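Local coordinates for protein NF-kappa-B inhibitor beta (Mus musculus, PDB 1OY3) that inhibits NF-kappa-B by forming a complex that traps it in the cytoplasm, although its unphosphorylated, resynthesised form can bind NF-kappa-B and allow its transport to the nucleus, at residues Q203-L208 with P238-L243; L198-Q203 with G230-R235. All blocks are in the same frame, centred on the assembly; numbering follows the deposited sequence.

Interaction 1: Q203-L208 with P238-L243; sequences QAASVL and PILARL
The CA atoms of A205 and L240 lie 5.5 Å apart where the starts of helices 205-213 and 238-246 meet. These are the second helices of ankyrin repeats 5 and 6, stacked flank to flank as is usual in this fold. Q203, the first residue past the preceding helix to leave helical phi/psi, has the positive phi (53°) of a Schellman motif, and A204 is the N-cap of the next helix, its O receiving L208 N. L240 reaches across with both branches. Its CD1 meets the amide of Q203, at 3.2 Å from NE2, the two side chains crossing at about a right angle; OE1 of that amide accepts a hydrogen bond from N237 N, and NE2 is bonded within its own repeat. CD2 of L240 presses on the backbone at A205 CA and meets L208 CD2 at 3.3 Å, tighter than usual for two carbons. L208 gets there because its CG is anti to the backbone N (chi1 175°), while its other neighbours include L196, A199 and V200 of the first helix. A205 CB touches I239 CG2 and L240 CD2, each at 3.8 Å. L243 adds to this apolar cluster, its CD2 resting 3.2 Å from A205 O.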
loop_
_atom_site.group_PDB
_atom_site.type_symbol
_atom_site.label_atom_id
_atom_site.label_comp_id
_atom_site.label_asym_id
_atom_site.label_seq_id
_atom_site.Cartn_x
_atom_site.Cartn_y
_atom_site.Cartn_z
ATOM N N GLN C 203 11.998 1.345 12.407
ATOM C CA GLN C 203 13.084 1.749 13.298
ATOM C C GLN C 203 12.960 3.248 13.604
ATOM O O GLN C 203 13.956 3.937 13.819
ATOM C CB GLN C 203 14.451 1.440 12.662
ATOM C CG GLN C 203 14.687 -0.040 12.336
ATOM C CD GLN C 203 14.820 -0.914 13.574
ATOM O OE1 GLN C 203 15.853 -0.912 14.249
ATOM N NE2 GLN C 203 13.769 -1.664 13.881
ATOM N N ALA C 204 11.727 3.750 13.605
ATOM C CA ALA C 204 11.484 5.158 13.894
ATOM C C ALA C 204 11.112 5.275 15.369
ATOM O O ALA C 204 9.937 5.222 15.739
ATOM C CB ALA C 204 10.362 5.693 13.005
ATOM N N ALA C 205 12.134 5.432 16.203
ATOM C CA ALA C 205 11.960 5.530 17.650
ATOM C C ALA C 205 11.056 6.667 18.112
ATOM O O ALA C 205 10.230 6.476 19.008
ATOM C CB ALA C 205 13.328 5.649 18.326
ATOM N N SER C 206 11.217 7.845 17.515
ATOM C CA SER C 206 10.414 9.005 17.899
ATOM C C SER C 206 8.933 8.773 17.591
ATOM O O SER C 206 8.053 9.225 18.325
ATOM C CB SER C 206 10.907 10.258 17.174
ATOM O OG SER C 206 10.439 10.288 15.839
ATOM N N VAL C 207 8.664 8.062 16.500
ATOM C CA VAL C 207 7.300 7.744 16.109
ATOM C C VAL C 207 6.788 6.689 17.083
ATOM O O VAL C 207 5.641 6.740 17.534
ATOM C CB VAL C 207 7.251 7.206 14.648
ATOM C CG1 VAL C 207 5.876 6.608 14.338
ATOM C CG2 VAL C 207 7.554 8.338 13.682
ATOM N N LEU C 208 7.650 5.733 17.412
ATOM C CA LEU C 208 7.284 4.674 18.351
ATOM C C LEU C 208 6.868 5.318 19.670
ATOM O O LEU C 208 5.862 4.931 20.286
ATOM C CB LEU C 208 8.476 3.742 18.583
ATOM C CG LEU C 208 8.321 2.634 19.625
ATOM C CD1 LEU C 208 7.176 1.705 19.229
ATOM C CD2 LEU C 208 9.633 1.859 19.738
ATOM N N PRO C 238 18.715 -0.350 19.430
ATOM C CA PRO C 238 18.383 -0.635 20.832
ATOM C C PRO C 238 17.337 0.293 21.439
ATOM O O PRO C 238 16.583 -0.105 22.321
ATOM C CB PRO C 238 19.732 -0.501 21.546
ATOM C CG PRO C 238 20.746 -0.709 20.445
ATOM C CD PRO C 238 20.129 0.038 19.304
ATOM N N ILE C 239 17.308 1.533 20.963
ATOM C CA ILE C 239 16.374 2.529 21.467
ATOM C C ILE C 239 14.945 2.010 21.508
ATOM O O ILE C 239 14.254 2.149 22.518
ATOM C CB ILE C 239 16.390 3.796 20.598
ATOM C CG1 ILE C 239 17.832 4.256 20.367
ATOM C CG2 ILE C 239 15.581 4.895 21.274
ATOM C CD1 ILE C 239 18.600 4.561 21.631
ATOM N N LEU C 240 14.517 1.411 20.401
ATOM C CA LEU C 240 13.163 0.877 20.261
ATOM C C LEU C 240 12.746 -0.052 21.391
ATOM O O LEU C 240 11.647 0.074 21.926
ATOM C CB LEU C 240 13.031 0.155 18.919
ATOM C CG LEU C 240 13.276 1.044 17.698
ATOM C CD1 LEU C 240 13.336 0.191 16.443
ATOM C CD2 LEU C 240 12.168 2.078 17.592
ATOM N N ALA C 241 13.624 -0.984 21.748
ATOM C CA ALA C 241 13.340 -1.923 22.822
ATOM C C ALA C 241 13.238 -1.167 24.151
ATOM O O ALA C 241 12.315 -1.390 24.936
ATOM C CB ALA C 241 14.438 -2.971 22.894
ATOM N N ARG C 242 14.187 -0.265 24.387
ATOM C CA ARG C 242 14.211 0.535 25.608
ATOM C C ARG C 242 12.869 1.230 25.807
ATOM O O ARG C 242 12.251 1.110 26.866
ATOM C CB ARG C 242 15.325 1.581 25.531
ATOM C CG ARG C 242 16.721 1.005 25.303
ATOM C CD ARG C 242 17.751 2.116 25.097
ATOM N NE ARG C 242 19.078 1.596 24.777
ATOM C CZ ARG C 242 20.093 2.343 24.350
ATOM N NH1 ARG C 242 19.941 3.651 24.189
ATOM N NH2 ARG C 242 21.263 1.783 24.076
ATOM N N LEU C 243 12.423 1.952 24.779
ATOM C CA LEU C 243 11.147 2.671 24.820
ATOM C C LEU C 243 10.010 1.762 25.243
ATOM O O LEU C 243 9.341 2.015 26.248
ATOM C CB LEU C 243 10.824 3.266 23.446
ATOM C CG LEU C 243 11.463 4.605 23.066
ATOM C CD1 LEU C 243 12.958 4.562 23.309
ATOM C CD2 LEU C 243 11.156 4.912 21.601
#

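Interaction 2: L198-Q203 with G230-R235; sequences LAVEAQ and GSALLR
R235 NH2 is held from two sides of the contact: it forms a long salt bridge of 3.6 Å to E201 OE1 and a weak hydrogen bond of 3.3 Å to S231 OG. R235 turns sharply at chi2 (-78°), which brings its guanidinium against E201, whose CG lies over one face of the group, 3.3 Å from R235 NH2. The carboxylate and guanidinium planes are 38° apart. The stronger partner of E201 is R193, whose NH1 forms a salt bridge with E201 OE2, so R235 shares the carboxylate. Helices 195-201 and 228-233 are the first helices of ankyrin repeats 5 and 6, and R235 comes from the turn that follows the latter. A second weak bond, from R235 NE to S231 OG, helps to fix the direction of the guanidinium. A polar side chain of another protein chain packs on R235 as well. The bent Q203 chain folds back toward V200 O, to which NE2 bonds at a modelled length so short that it is doubtful, and its amide lies against the aliphatic part of R235, with NE2 nearest CB and CG. Deeper between the helices, V200 extends CG1, anti to the backbone N (chi1 178°), onto A232, touching its CA at 3.5 Å, a snug fit, and its CB at 3.6 Å.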
loop_
_atom_site.group_PDB
_atom_site.type_symbol
_atom_site.label_atom_id
_atom_site.label_comp_id
_atom_site.label_asym_id
_atom_site.label_seq_id
_atom_site.Cartn_x
_atom_site.Cartn_y
_atom_site.Cartn_z
ATOM N N LEU C 198 4.598 -1.332 13.013
ATOM C CA LEU C 198 5.145 -0.652 11.851
ATOM C C LEU C 198 6.264 0.293 12.251
ATOM O O LEU C 198 7.282 0.376 11.576
ATOM C CB LEU C 198 4.046 0.111 11.099
ATOM C CG LEU C 198 2.901 -0.793 10.629
ATOM C CD1 LEU C 198 1.840 0.035 9.941
ATOM C CD2 LEU C 198 3.432 -1.862 9.695
ATOM N N ALA C 199 6.087 1.004 13.354
ATOM C CA ALA C 199 7.122 1.928 13.793
ATOM C C ALA C 199 8.397 1.157 14.108
ATOM O O ALA C 199 9.495 1.616 13.804
ATOM C CB ALA C 199 6.656 2.703 15.014
ATOM N N VAL C 200 8.250 -0.021 14.709
ATOM C CA VAL C 200 9.413 -0.838 15.044
ATOM C C VAL C 200 10.100 -1.297 13.753
ATOM O O VAL C 200 11.326 -1.235 13.632
ATOM C CB VAL C 200 9.011 -2.055 15.904
ATOM C CG1 VAL C 200 10.229 -2.912 16.207
ATOM C CG2 VAL C 200 8.399 -1.579 17.197
ATOM N N GLU C 201 9.309 -1.740 12.780
ATOM C CA GLU C 201 9.869 -2.164 11.508
ATOM C C GLU C 201 10.570 -0.985 10.853
ATOM O O GLU C 201 11.612 -1.144 10.220
ATOM C CB GLU C 201 8.774 -2.690 10.582
ATOM C CG GLU C 201 8.176 -4.006 11.045
ATOM C CD GLU C 201 7.481 -4.759 9.927
ATOM O OE1 GLU C 201 7.120 -5.938 10.144
ATOM O OE2 GLU C 201 7.296 -4.173 8.837
ATOM N N ALA C 202 9.996 0.203 11.030
ATOM C CA ALA C 202 10.544 1.435 10.462
ATOM C C ALA C 202 11.735 1.964 11.257
ATOM O O ALA C 202 12.391 2.918 10.831
ATOM C CB ALA C 202 9.459 2.499 10.410
ATOM N N GLN C 203 11.998 1.345 12.407
ATOM C CA GLN C 203 13.084 1.749 13.298
ATOM C C GLN C 203 12.960 3.248 13.604
ATOM O O GLN C 203 13.956 3.937 13.819
ATOM C CB GLN C 203 14.451 1.440 12.662
ATOM C CG GLN C 203 14.687 -0.040 12.336
ATOM C CD GLN C 203 14.820 -0.914 13.574
ATOM O OE1 GLN C 203 15.853 -0.912 14.249
ATOM N NE2 GLN C 203 13.769 -1.664 13.881
ATOM N N GLY C 230 8.871 -7.892 21.117
ATOM C CA GLY C 230 9.438 -9.109 20.564
ATOM C C GLY C 230 10.014 -8.829 19.193
ATOM O O GLY C 230 11.037 -9.390 18.804
ATOM N N SER C 231 9.351 -7.942 18.459
ATOM C CA SER C 231 9.811 -7.584 17.132
ATOM C C SER C 231 11.044 -6.706 17.247
ATOM O O SER C 231 12.017 -6.897 16.520
ATOM C CB SER C 231 8.709 -6.841 16.369
ATOM O OG SER C 231 9.148 -6.500 15.065
ATOM N N ALA C 232 11.001 -5.745 18.169
ATOM C CA ALA C 232 12.121 -4.829 18.371
ATOM C C ALA C 232 13.408 -5.542 18.783
ATOM O O ALA C 232 14.509 -5.084 18.457
ATOM C CB ALA C 232 11.753 -3.772 19.409
ATOM N N LEU C 233 13.278 -6.654 19.502
ATOM C CA LEU C 233 14.453 -7.401 19.938
ATOM C C LEU C 233 15.238 -7.944 18.749
ATOM O O LEU C 233 16.469 -7.941 18.760
ATOM C CB LEU C 233 14.051 -8.556 20.864
ATOM C CG LEU C 233 13.623 -8.186 22.285
ATOM C CD1 LEU C 233 13.343 -9.441 23.087
ATOM C CD2 LEU C 233 14.717 -7.381 22.947
ATOM N N LEU C 234 14.524 -8.403 17.723
ATOM C CA LEU C 234 15.157 -8.946 16.523
ATOM C C LEU C 234 15.634 -7.827 15.599
ATOM O O LEU C 234 16.130 -8.079 14.506
ATOM C CB LEU C 234 14.170 -9.840 15.773
ATOM C CG LEU C 234 13.592 -11.023 16.546
ATOM C CD1 LEU C 234 12.581 -11.757 15.687
ATOM C CD2 LEU C 234 14.712 -11.952 16.955
ATOM N N ARG C 235 15.475 -6.588 16.046
ATOM C CA ARG C 235 15.882 -5.431 15.261
ATOM C C ARG C 235 17.194 -4.894 15.833
ATOM O O ARG C 235 17.544 -5.182 16.978
ATOM C CB ARG C 235 14.794 -4.351 15.324
ATOM C CG ARG C 235 13.377 -4.849 14.994
ATOM C CD ARG C 235 13.137 -5.036 13.496
ATOM N NE ARG C 235 11.875 -5.731 13.237
ATOM C CZ ARG C 235 11.302 -5.837 12.039
ATOM N NH1 ARG C 235 11.867 -5.284 10.971
ATOM N NH2 ARG C 235 10.169 -6.514 11.902
#

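In the fold
The two contacts lie with their centres about 8 Å apart, on the same side of the chain's centre, and join the same pair of neighbouring ankyrin repeats, 5 and 6. Interaction 2 pairs the first helices, 195-201 and 228-233; interaction 1 pairs the second, 205-213 and 238-246. Along the chain their segments alternate, each repeat giving one helix to each layer. Q203, at the turn between the helices of repeat 5, belongs to both. Within that repeat, a probable hydrogen bond from A204 N to A199 O and packing of L208 and V207 on A199 tie the layers together. Interactions 1 and 2 thus both join repeat 6, the last annotated repeat, to repeat 5.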